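PDB 4ART: structural protein ORF273 from Acidianus two-tailed virus, which is a virion component of an archaeal virus, stable to heat and acid, whose precise role within the particle is not established. Local coordinates for residues Tyr58-Arg63 with Asp72-Val77; Phe102-Asp107 with Tyr220-Asn225; Pro111-Ile116 with Tyr208-Ala213. One frame throughout, in Å; residues are numbered along the deposited sequence.

Contact 1. Residues Tyr58-Arg63 with Asp72-Val77; sequences YYYILR and DYDIEV
Tyr-73 of helix 70-78 spans the gap to strand 58-62, meeting Tyr-60 near its root and Leu-62 at its tip. Its CB lies in the plane of the Tyr-60 ring, at the edge, 3.6 Å from Tyr-60 CD2. Further along, Tyr-73 CD1 comes to 3.6 Å from the same Tyr-60 CD2; the two ring planes are turned 79° apart and the centroids lie 5.5 Å from each other, so the pair is oblique. On the opposite edge of the Tyr-73 ring, CE2 is 3.8 Å from Leu-62 CD1. At the end, Tyr-73 OH touches both Leu-62 methyls, with CD2 at 3.5 Å, and its polar need is met by a hydrogen bond to the backbone O of Ser-83. The torsion that places CG opposite the backbone N (chi1 -164°) sends the ring toward the strand. The next residue, Asp-74, supplies the polar link: Tyr-60 OH donates to the syn lone pair of Asp-74 OD1, 2.8 Å away, and OD1 lies in the plane of the Tyr-60 ring at its edge. Asp-74 is exposed, so this bond lies toward the solvent side, while Tyr-73 and Leu-62 are buried. With strand and helix axes 9.6 Å apart at closest approach and 59° between their directions, this is a helix laid across one side of a mixed beta-sheet, over strand 58-62, next to the edge strand 67-69.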
loop_
_atom_site.group_PDB
_atom_site.type_symbol
_atom_site.label_atom_id
_atom_site.label_comp_id
_atom_site.label_asym_id
_atom_site.label_seq_id
_atom_site.Cartn_x
_atom_site.Cartn_y
_atom_site.Cartn_z
ATOM N N TYR A 58 -11.722 -7.913 4.228
ATOM C CA TYR A 58 -12.455 -6.881 4.953
ATOM C C TYR A 58 -13.711 -7.419 5.599
ATOM O O TYR A 58 -14.442 -8.189 4.974
ATOM C CB TYR A 58 -12.763 -5.671 4.049
ATOM C CG TYR A 58 -11.524 -5.037 3.451
ATOM C CD1 TYR A 58 -10.743 -4.157 4.191
ATOM C CD2 TYR A 58 -11.112 -5.348 2.159
ATOM C CE1 TYR A 58 -9.587 -3.594 3.658
ATOM C CE2 TYR A 58 -9.953 -4.789 1.613
ATOM C CZ TYR A 58 -9.201 -3.902 2.361
ATOM O OH TYR A 58 -8.058 -3.354 1.834
ATOM N N TYR A 59 -13.950 -7.026 6.853
ATOM C CA TYR A 59 -15.118 -7.480 7.593
ATOM C C TYR A 59 -15.724 -6.386 8.428
ATOM O O TYR A 59 -15.040 -5.438 8.810
ATOM C CB TYR A 59 -14.746 -8.590 8.586
ATOM C CG TYR A 59 -14.109 -9.820 8.002
ATOM C CD1 TYR A 59 -14.882 -10.921 7.640
ATOM C CD2 TYR A 59 -12.723 -9.944 7.932
ATOM C CE1 TYR A 59 -14.296 -12.076 7.138
ATOM C CE2 TYR A 59 -12.128 -11.093 7.428
ATOM C CZ TYR A 59 -12.918 -12.158 7.048
ATOM O OH TYR A 59 -12.325 -13.288 6.586
ATOM N N TYR A 60 -16.997 -6.576 8.799
ATOM C CA TYR A 60 -17.644 -5.730 9.784
ATOM C C TYR A 60 -18.008 -6.599 10.990
ATOM O O TYR A 60 -18.421 -7.747 10.830
ATOM C CB TYR A 60 -18.923 -5.092 9.249
ATOM C CG TYR A 60 -18.758 -4.174 8.052
ATOM C CD1 TYR A 60 -17.838 -3.131 8.069
ATOM C CD2 TYR A 60 -19.617 -4.261 6.963
ATOM C CE1 TYR A 60 -17.728 -2.246 6.990
ATOM C CE2 TYR A 60 -19.527 -3.376 5.893
ATOM C CZ TYR A 60 -18.566 -2.381 5.899
ATOM O OH TYR A 60 -18.474 -1.526 4.824
ATOM N N ILE A 61 -17.862 -6.051 12.185
ATOM C CA ILE A 61 -18.305 -6.698 13.404
ATOM C C ILE A 61 -19.462 -5.843 13.871
ATOM O O ILE A 61 -19.337 -4.613 13.975
ATOM C CB ILE A 61 -17.231 -6.945 14.511
ATOM C CG1 ILE A 61 -16.028 -7.728 13.945
ATOM C CG2 ILE A 61 -17.839 -7.696 15.716
ATOM C CD1 ILE A 61 -14.841 -7.912 14.908
ATOM N N LEU A 62 -20.606 -6.497 14.079
ATOM C CA LEU A 62 -21.823 -5.848 14.512
ATOM C C LEU A 62 -21.823 -5.709 16.015
ATOM O O LEU A 62 -20.984 -6.311 16.708
ATOM C CB LEU A 62 -23.081 -6.578 13.980
ATOM C CG LEU A 62 -23.340 -6.518 12.461
ATOM C CD1 LEU A 62 -24.764 -6.896 12.130
ATOM C CD2 LEU A 62 -22.796 -5.268 11.779
ATOM N N ARG A 63 -22.716 -4.864 16.523
ATOM C CA ARG A 63 -22.801 -4.544 17.940
ATOM C C ARG A 63 -23.151 -5.820 18.768
ATOM O O ARG A 63 -22.756 -5.920 19.915
ATOM C CB ARG A 63 -23.801 -3.363 18.103
ATOM C CG ARG A 63 -23.769 -2.612 19.423
ATOM C CD ARG A 63 -22.553 -1.741 19.678
ATOM N NE ARG A 63 -22.504 -1.280 21.071
ATOM C CZ ARG A 63 -22.044 -1.996 22.097
ATOM N NH1 ARG A 63 -21.580 -3.229 21.904
ATOM N NH2 ARG A 63 -22.053 -1.491 23.326
ATOM N N ASP A 72 -20.113 -8.199 0.975
ATOM C CA ASP A 72 -21.440 -8.825 1.013
ATOM C C ASP A 72 -22.395 -7.955 1.841
ATOM O O ASP A 72 -23.499 -7.665 1.384
ATOM C CB ASP A 72 -21.370 -10.243 1.646
ATOM C CG ASP A 72 -20.558 -11.307 0.914
ATOM O OD1 ASP A 72 -20.405 -11.196 -0.326
ATOM O OD2 ASP A 72 -20.130 -12.286 1.575
ATOM N N TYR A 73 -21.938 -7.508 3.039
ATOM C CA TYR A 73 -22.720 -6.706 3.972
ATOM C C TYR A 73 -23.198 -5.408 3.336
ATOM O O TYR A 73 -24.370 -5.037 3.500
ATOM C CB TYR A 73 -21.953 -6.466 5.287
ATOM C CG TYR A 73 -22.835 -5.990 6.413
ATOM C CD1 TYR A 73 -23.139 -4.638 6.565
ATOM C CD2 TYR A 73 -23.386 -6.887 7.317
ATOM C CE1 TYR A 73 -23.964 -4.195 7.590
ATOM C CE2 TYR A 73 -24.198 -6.452 8.360
ATOM C CZ TYR A 73 -24.491 -5.103 8.485
ATOM O OH TYR A 73 -25.338 -4.668 9.467
ATOM N N ASP A 74 -22.316 -4.751 2.556
ATOM C CA ASP A 74 -22.632 -3.528 1.815
ATOM C C ASP A 74 -23.774 -3.737 0.832
ATOM O O ASP A 74 -24.569 -2.813 0.651
ATOM C CB ASP A 74 -21.390 -2.966 1.097
ATOM C CG ASP A 74 -20.338 -2.352 2.033
ATOM O OD1 ASP A 74 -20.700 -1.945 3.157
ATOM O OD2 ASP A 74 -19.162 -2.272 1.632
ATOM N N ILE A 75 -23.858 -4.943 0.190
ATOM C CA ILE A 75 -24.924 -5.309 -0.758
ATOM C C ILE A 75 -26.239 -5.479 0.013
ATOM O O ILE A 75 -27.269 -4.969 -0.426
ATOM C CB ILE A 75 -24.565 -6.563 -1.614
ATOM C CG1 ILE A 75 -23.217 -6.417 -2.391
ATOM C CG2 ILE A 75 -25.720 -7.026 -2.515
ATOM C CD1 ILE A 75 -23.094 -5.615 -3.739
ATOM N N GLU A 76 -26.192 -6.154 1.173
ATOM C CA GLU A 76 -27.353 -6.351 2.055
ATOM C C GLU A 76 -27.902 -5.013 2.583
ATOM O O GLU A 76 -29.115 -4.868 2.709
ATOM C CB GLU A 76 -27.027 -7.321 3.207
ATOM C CG GLU A 76 -26.689 -8.736 2.757
ATOM C CD GLU A 76 -27.811 -9.489 2.066
ATOM O OE1 GLU A 76 -28.598 -10.153 2.779
ATOM O OE2 GLU A 76 -27.909 -9.408 0.819
ATOM N N VAL A 77 -27.024 -4.015 2.815
ATOM C CA VAL A 77 -27.422 -2.660 3.226
ATOM C C VAL A 77 -28.159 -1.992 2.052
ATOM O O VAL A 77 -29.275 -1.477 2.229
ATOM C CB VAL A 77 -26.220 -1.818 3.746
ATOM C CG1 VAL A 77 -26.626 -0.359 3.959
ATOM C CG2 VAL A 77 -25.662 -2.406 5.042
#

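Contact 2. Residues Phe102-Asp107 with Tyr220-Asn225; sequences FLFDID and YYVDHN
Phe-104 of helix 99-108 packs against Tyr-221 and Val-222, near the end of helix 210-221, in a small apolar contact between the side of one helix and the last part of another. The nearest backbones, at Phe-104 and Tyr-221, are 6.8 Å apart between CA atoms, and the two segments bury 129 Å² in all, which marks a limited contact near the protein surface.

The aromatic part involves one ortho position of each ring: Phe-104 CD1 lies 3.8 Å from Tyr-221 CD2, and Tyr-221 CB adds to it at 3.9 Å from Phe-104 CD1. The two side chains cross at about a right angle, without a stack. Phe-104 is turned across the gap by a first torsion that puts CG opposite its own backbone N (chi1 178°), and beyond the contact its ring also meets that of Tyr-108.

Polar groups contribute nothing directly between the segments; they act around them. Asp-223 bonds to His-219 through its carboxylate, and His-224 NE2 makes a weak hydrogen bond to Asp-100 OD2. Asn-225 ND2 bonds to Glu-131 and Ala-129 of the second subunit, so Asn-225, in the same segment, reaches across the dimer.

The aliphatic part is one methyl: Val-222 CG2 comes to the same side of the Phe-104 ring as Tyr-221, but nearer its CD2, 3.7 Å away and equally close to CG.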
loop_
_atom_site.group_PDB
_atom_site.type_symbol
_atom_site.label_atom_id
_atom_site.label_comp_id
_atom_site.label_asym_id
_atom_site.label_seq_id
_atom_site.Cartn_x
_atom_site.Cartn_y
_atom_site.Cartn_z
ATOM N N PHE A 102 5.668 -8.673 8.547
ATOM C CA PHE A 102 4.664 -9.068 9.532
ATOM C C PHE A 102 4.833 -8.227 10.807
ATOM O O PHE A 102 3.881 -7.599 11.250
ATOM C CB PHE A 102 4.805 -10.578 9.859
ATOM C CG PHE A 102 3.935 -11.104 10.977
ATOM C CD1 PHE A 102 2.547 -11.109 10.861
ATOM C CD2 PHE A 102 4.502 -11.671 12.108
ATOM C CE1 PHE A 102 1.745 -11.617 11.883
ATOM C CE2 PHE A 102 3.693 -12.185 13.130
ATOM C CZ PHE A 102 2.324 -12.158 13.007
ATOM N N LEU A 103 6.054 -8.168 11.351
ATOM C CA LEU A 103 6.343 -7.389 12.570
ATOM C C LEU A 103 6.124 -5.903 12.346
ATOM O O LEU A 103 5.537 -5.229 13.192
ATOM C CB LEU A 103 7.769 -7.665 13.062
ATOM C CG LEU A 103 8.075 -9.084 13.528
ATOM C CD1 LEU A 103 9.510 -9.164 13.995
ATOM C CD2 LEU A 103 7.106 -9.555 14.631
ATOM N N PHE A 104 6.518 -5.408 11.168
ATOM C CA PHE A 104 6.309 -4.004 10.829
ATOM C C PHE A 104 4.808 -3.658 10.735
ATOM O O PHE A 104 4.373 -2.633 11.254
ATOM C CB PHE A 104 7.083 -3.620 9.563
ATOM C CG PHE A 104 6.852 -2.200 9.156
ATOM C CD1 PHE A 104 7.516 -1.160 9.806
ATOM C CD2 PHE A 104 5.956 -1.893 8.144
ATOM C CE1 PHE A 104 7.257 0.168 9.475
ATOM C CE2 PHE A 104 5.734 -0.564 7.783
ATOM C CZ PHE A 104 6.393 0.460 8.448
ATOM N N ASP A 105 4.025 -4.514 10.082
ATOM C CA ASP A 105 2.583 -4.341 9.958
ATOM C C ASP A 105 1.906 -4.358 11.336
ATOM O O ASP A 105 1.004 -3.574 11.546
ATOM C CB ASP A 105 1.976 -5.434 9.060
ATOM C CG ASP A 105 2.294 -5.315 7.572
ATOM O OD1 ASP A 105 3.087 -4.402 7.196
ATOM O OD2 ASP A 105 1.796 -6.159 6.793
ATOM N N ILE A 106 2.376 -5.221 12.281
ATOM C CA ILE A 106 1.883 -5.350 13.675
ATOM C C ILE A 106 2.100 -4.041 14.438
ATOM O O ILE A 106 1.192 -3.534 15.094
ATOM C CB ILE A 106 2.646 -6.492 14.444
ATOM C CG1 ILE A 106 2.278 -7.890 13.966
ATOM C CG2 ILE A 106 2.509 -6.382 15.985
ATOM C CD1 ILE A 106 3.153 -8.981 14.656
ATOM N N ASP A 107 3.341 -3.549 14.383
ATOM C CA ASP A 107 3.831 -2.395 15.129
ATOM C C ASP A 107 3.476 -1.008 14.541
ATOM O O ASP A 107 3.341 -0.041 15.298
ATOM C CB ASP A 107 5.343 -2.579 15.422
ATOM C CG ASP A 107 5.672 -3.865 16.183
ATOM O OD1 ASP A 107 4.904 -4.218 17.120
ATOM O OD2 ASP A 107 6.705 -4.507 15.857
ATOM N N TYR A 220 13.547 1.747 6.911
ATOM C CA TYR A 220 14.410 1.095 7.896
ATOM C C TYR A 220 14.048 -0.405 8.095
ATOM O O TYR A 220 14.931 -1.245 8.053
ATOM C CB TYR A 220 14.377 1.899 9.250
ATOM C CG TYR A 220 15.178 1.264 10.363
ATOM C CD1 TYR A 220 16.522 0.948 10.191
ATOM C CD2 TYR A 220 14.591 0.972 11.588
ATOM C CE1 TYR A 220 17.258 0.334 11.210
ATOM C CE2 TYR A 220 15.308 0.338 12.603
ATOM C CZ TYR A 220 16.645 0.029 12.413
ATOM O OH TYR A 220 17.358 -0.540 13.439
ATOM N N TYR A 221 12.787 -0.749 8.276
ATOM C CA TYR A 221 12.457 -2.139 8.593
ATOM C C TYR A 221 12.195 -3.040 7.457
ATOM O O TYR A 221 12.562 -4.215 7.529
ATOM C CB TYR A 221 11.241 -2.203 9.518
ATOM C CG TYR A 221 11.511 -1.679 10.900
ATOM C CD1 TYR A 221 12.304 -2.396 11.797
ATOM C CD2 TYR A 221 10.923 -0.497 11.346
ATOM C CE1 TYR A 221 12.520 -1.939 13.095
ATOM C CE2 TYR A 221 11.122 -0.035 12.652
ATOM C CZ TYR A 221 11.924 -0.758 13.522
ATOM O OH TYR A 221 12.131 -0.315 14.819
ATOM N N VAL A 222 11.500 -2.536 6.439
ATOM C CA VAL A 222 11.100 -3.360 5.300
ATOM C C VAL A 222 12.112 -3.277 4.145
ATOM O O VAL A 222 12.439 -4.312 3.537
ATOM C CB VAL A 222 9.612 -3.080 4.878
ATOM C CG1 VAL A 222 9.170 -3.987 3.723
ATOM C CG2 VAL A 222 8.678 -3.256 6.074
ATOM N N ASP A 223 12.642 -2.065 3.868
ATOM C CA ASP A 223 13.682 -1.927 2.841
ATOM C C ASP A 223 15.057 -2.277 3.415
ATOM O O ASP A 223 16.025 -2.332 2.650
ATOM C CB ASP A 223 13.675 -0.546 2.151
ATOM C CG ASP A 223 12.432 -0.295 1.308
ATOM O OD1 ASP A 223 12.069 -1.185 0.500
ATOM O OD2 ASP A 223 11.836 0.803 1.437
ATOM N N HIS A 224 15.140 -2.538 4.748
ATOM C CA HIS A 224 16.367 -2.927 5.444
ATOM C C HIS A 224 17.533 -1.953 5.238
ATOM O O HIS A 224 18.681 -2.364 5.041
ATOM C CB HIS A 224 16.776 -4.387 5.108
ATOM C CG HIS A 224 15.757 -5.395 5.507
ATOM N ND1 HIS A 224 14.907 -5.956 4.559
ATOM C CD2 HIS A 224 15.385 -5.819 6.741
ATOM C CE1 HIS A 224 14.086 -6.745 5.240
ATOM N NE2 HIS A 224 14.339 -6.696 6.555
ATOM N N ASN A 225 17.221 -0.657 5.267
ATOM C CA ASN A 225 18.237 0.358 5.079
ATOM C C ASN A 225 18.541 0.944 6.434
ATOM O O ASN A 225 17.706 1.656 6.981
ATOM C CB ASN A 225 17.757 1.429 4.075
ATOM C CG ASN A 225 18.891 2.333 3.670
ATOM O OD1 ASN A 225 19.586 2.896 4.510
ATOM N ND2 ASN A 225 19.165 2.419 2.393
#

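Contact 3. Residues Pro111-Ile116 with Tyr208-Ala213; sequences PSISDI and YTYDEA. With SO4 (sulfate ion), chain E.
The Tyr-210 ring carries the Ile-113 CD1 methyl over one face and has water 1 and Asp-211 OD1 in its plane at the edge. The methyl stands above the ring centre, 3.7 Å from the centroid and 13° off the normal, which meets the definition of a CH-pi contact. Ile-113 CG1 presses closer still, 3.3 Å from Tyr-210 CE2, a tight approach. Here the N-terminal turns of helices 113-123 and 210-221 pack against each other, and the side chains reach across from opposite directions. With CG opposite the backbone N (chi1 -174°), the Tyr-210 ring is carried across to the Ile-113 methyl.

Hydrogen bonding between the segments goes through solvent. Water 1 donates to Pro-111 O at 2.6 Å and is also hydrogen-bonded to Tyr-210 OH, so this buried phenol is joined to the backbone just before helix 113-123.

At each helix start a side chain accepts from a backbone N-H. Thr-209, at the N-cap, donates from N to Glu-212 OE1 at 3.0 Å, the backbone half of a capping box; Asp-211, in the first turn, makes a salt bridge to Arg-215 of the second subunit, which brings this helix start to the dimer interface. A sulfate, probably from the crystallisation liquor, sits at the start of the other helix, where the positive end of the helix dipole would be expected to favour an anion. Ser-114 N offers it a weak bond. Ser-112 OG works twice: it accepts the capping bond from Asp-115 N at 3.0 Å, nearly straight at 167°, and donates to sulfate O1.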
loop_
_atom_site.group_PDB
_atom_site.type_symbol
_atom_site.label_atom_id
_atom_site.label_comp_id
_atom_site.label_asym_id
_atom_site.label_seq_id
_atom_site.Cartn_x
_atom_site.Cartn_y
_atom_site.Cartn_z
ATOM N N PRO A 111 -4.546 2.157 10.464
ATOM C CA PRO A 111 -5.546 2.287 9.402
ATOM C C PRO A 111 -5.179 3.406 8.469
ATOM O O PRO A 111 -4.475 4.353 8.826
ATOM C CB PRO A 111 -6.807 2.718 10.137
ATOM C CG PRO A 111 -6.352 3.175 11.452
ATOM C CD PRO A 111 -5.109 2.461 11.792
ATOM N N SER A 112 -5.639 3.246 7.252
ATOM C CA SER A 112 -5.586 4.178 6.164
ATOM C C SER A 112 -6.152 5.532 6.673
ATOM O O SER A 112 -7.156 5.537 7.408
ATOM C CB SER A 112 -6.453 3.614 5.041
ATOM O OG SER A 112 -7.408 4.554 4.602
ATOM N N ILE A 113 -5.512 6.663 6.281
ATOM C CA ILE A 113 -5.939 8.018 6.658
ATOM C C ILE A 113 -7.371 8.237 6.183
ATOM O O ILE A 113 -8.218 8.713 6.948
ATOM C CB ILE A 113 -4.934 9.101 6.123
ATOM C CG1 ILE A 113 -3.732 9.212 7.065
ATOM C CG2 ILE A 113 -5.580 10.511 5.955
ATOM C CD1 ILE A 113 -4.010 9.796 8.508
ATOM N N SER A 114 -7.638 7.819 4.937
ATOM C CA SER A 114 -8.942 7.914 4.300
ATOM C C SER A 114 -10.020 7.299 5.180
ATOM O O SER A 114 -11.056 7.916 5.392
ATOM C CB SER A 114 -8.928 7.234 2.928
ATOM O OG SER A 114 -8.018 7.847 2.034
ATOM N N ASP A 115 -9.785 6.093 5.669
ATOM C CA ASP A 115 -10.710 5.371 6.537
ATOM C C ASP A 115 -10.988 6.082 7.854
ATOM O O ASP A 115 -12.155 6.281 8.173
ATOM C CB ASP A 115 -10.219 3.930 6.800
ATOM C CG ASP A 115 -10.523 2.945 5.672
ATOM O OD1 ASP A 115 -11.392 3.235 4.857
ATOM O OD2 ASP A 115 -9.894 1.880 5.630
ATOM N N ILE A 116 -9.958 6.494 8.590
ATOM C CA ILE A 116 -10.129 7.189 9.900
ATOM C C ILE A 116 -10.856 8.505 9.750
ATOM O O ILE A 116 -11.726 8.819 10.558
ATOM C CB ILE A 116 -8.803 7.375 10.697
ATOM C CG1 ILE A 116 -8.001 6.131 10.708
ATOM C CG2 ILE A 116 -8.956 7.987 12.121
ATOM C CD1 ILE A 116 -6.846 6.460 10.046
ATOM N N TYR A 208 7.751 15.355 11.367
ATOM C CA TYR A 208 7.423 14.817 10.050
ATOM C C TYR A 208 5.939 14.827 9.800
ATOM O O TYR A 208 5.133 14.617 10.719
ATOM C CB TYR A 208 7.903 13.358 9.952
ATOM C CG TYR A 208 9.403 13.209 10.052
ATOM C CD1 TYR A 208 10.220 13.484 8.963
ATOM C CD2 TYR A 208 10.000 12.741 11.220
ATOM C CE1 TYR A 208 11.603 13.374 9.055
ATOM C CE2 TYR A 208 11.387 12.581 11.308
ATOM C CZ TYR A 208 12.180 12.882 10.213
ATOM O OH TYR A 208 13.541 12.722 10.267
ATOM N N THR A 209 5.579 14.984 8.533
ATOM C CA THR A 209 4.199 14.862 8.091
ATOM C C THR A 209 3.896 13.366 8.245
ATOM O O THR A 209 4.838 12.563 8.347
ATOM C CB THR A 209 4.032 15.271 6.651
ATOM O OG1 THR A 209 4.810 14.421 5.809
ATOM C CG2 THR A 209 4.317 16.720 6.398
ATOM N N TYR A 210 2.607 12.994 8.257
ATOM C CA TYR A 210 2.167 11.601 8.424
ATOM C C TYR A 210 2.718 10.675 7.342
ATOM O O TYR A 210 3.100 9.541 7.636
ATOM C CB TYR A 210 0.632 11.553 8.424
ATOM C CG TYR A 210 0.076 10.182 8.741
ATOM C CD1 TYR A 210 -0.032 9.737 10.058
ATOM C CD2 TYR A 210 -0.335 9.325 7.724
ATOM C CE1 TYR A 210 -0.527 8.464 10.351
ATOM C CE2 TYR A 210 -0.797 8.042 8.004
ATOM C CZ TYR A 210 -0.922 7.630 9.318
ATOM O OH TYR A 210 -1.424 6.389 9.577
ATOM N N ASP A 211 2.702 11.131 6.079
ATOM C CA ASP A 211 3.175 10.297 4.976
ATOM C C ASP A 211 4.668 9.988 5.085
ATOM O O ASP A 211 5.076 8.863 4.810
ATOM C CB ASP A 211 2.755 10.895 3.609
ATOM C CG ASP A 211 1.267 10.714 3.282
ATOM O OD1 ASP A 211 0.543 10.144 4.116
ATOM O OD2 ASP A 211 0.822 11.177 2.185
ATOM N N GLU A 212 5.480 10.955 5.555
ATOM C CA GLU A 212 6.913 10.705 5.820
ATOM C C GLU A 212 7.056 9.721 6.987
ATOM O O GLU A 212 7.948 8.872 6.972
ATOM C CB GLU A 212 7.586 11.994 6.270
ATOM C CG GLU A 212 7.748 12.983 5.156
ATOM C CD GLU A 212 8.285 14.290 5.663
ATOM O OE1 GLU A 212 7.524 15.048 6.312
ATOM O OE2 GLU A 212 9.499 14.516 5.473
ATOM N N ALA A 213 6.180 9.848 8.006
ATOM C CA ALA A 213 6.210 8.972 9.185
ATOM C C ALA A 213 5.838 7.517 8.859
ATOM O O ALA A 213 6.196 6.613 9.601
ATOM C CB ALA A 213 5.305 9.530 10.281
HETATM S S SO4 E . -5.111 5.193 1.892
HETATM O O1 SO4 E . -5.372 6.068 3.020
HETATM O O2 SO4 E . -5.167 3.782 2.251
HETATM O O3 SO4 E . -6.113 5.459 0.858
HETATM O O4 SO4 E . -3.761 5.452 1.374
HETATM O O HOH W 1 -2.276 4.946 7.585
#

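Overall arrangement
Contacts 2 and 3 share helix 210-221: contact 3 uses its first turn and contact 2 its C-terminal end, with centres about 16 Å apart. Their partners, helices 99-108 and 113-123, follow one another in the chain, and contact 3 is nested inside the loop that contact 2 closes. Contact 1 is a separate, local closure, completed earlier in the sequence. Its centre lies about 31 Å from that of contact 2 and 25 Å from that of contact 3, on the other side of the chain's centre from each. Segment 220-225, through Asn-225, and several residues of contact 3 meet the second subunit, whereas contact 1 has none; the sulfate sits at the start of helix 113-123.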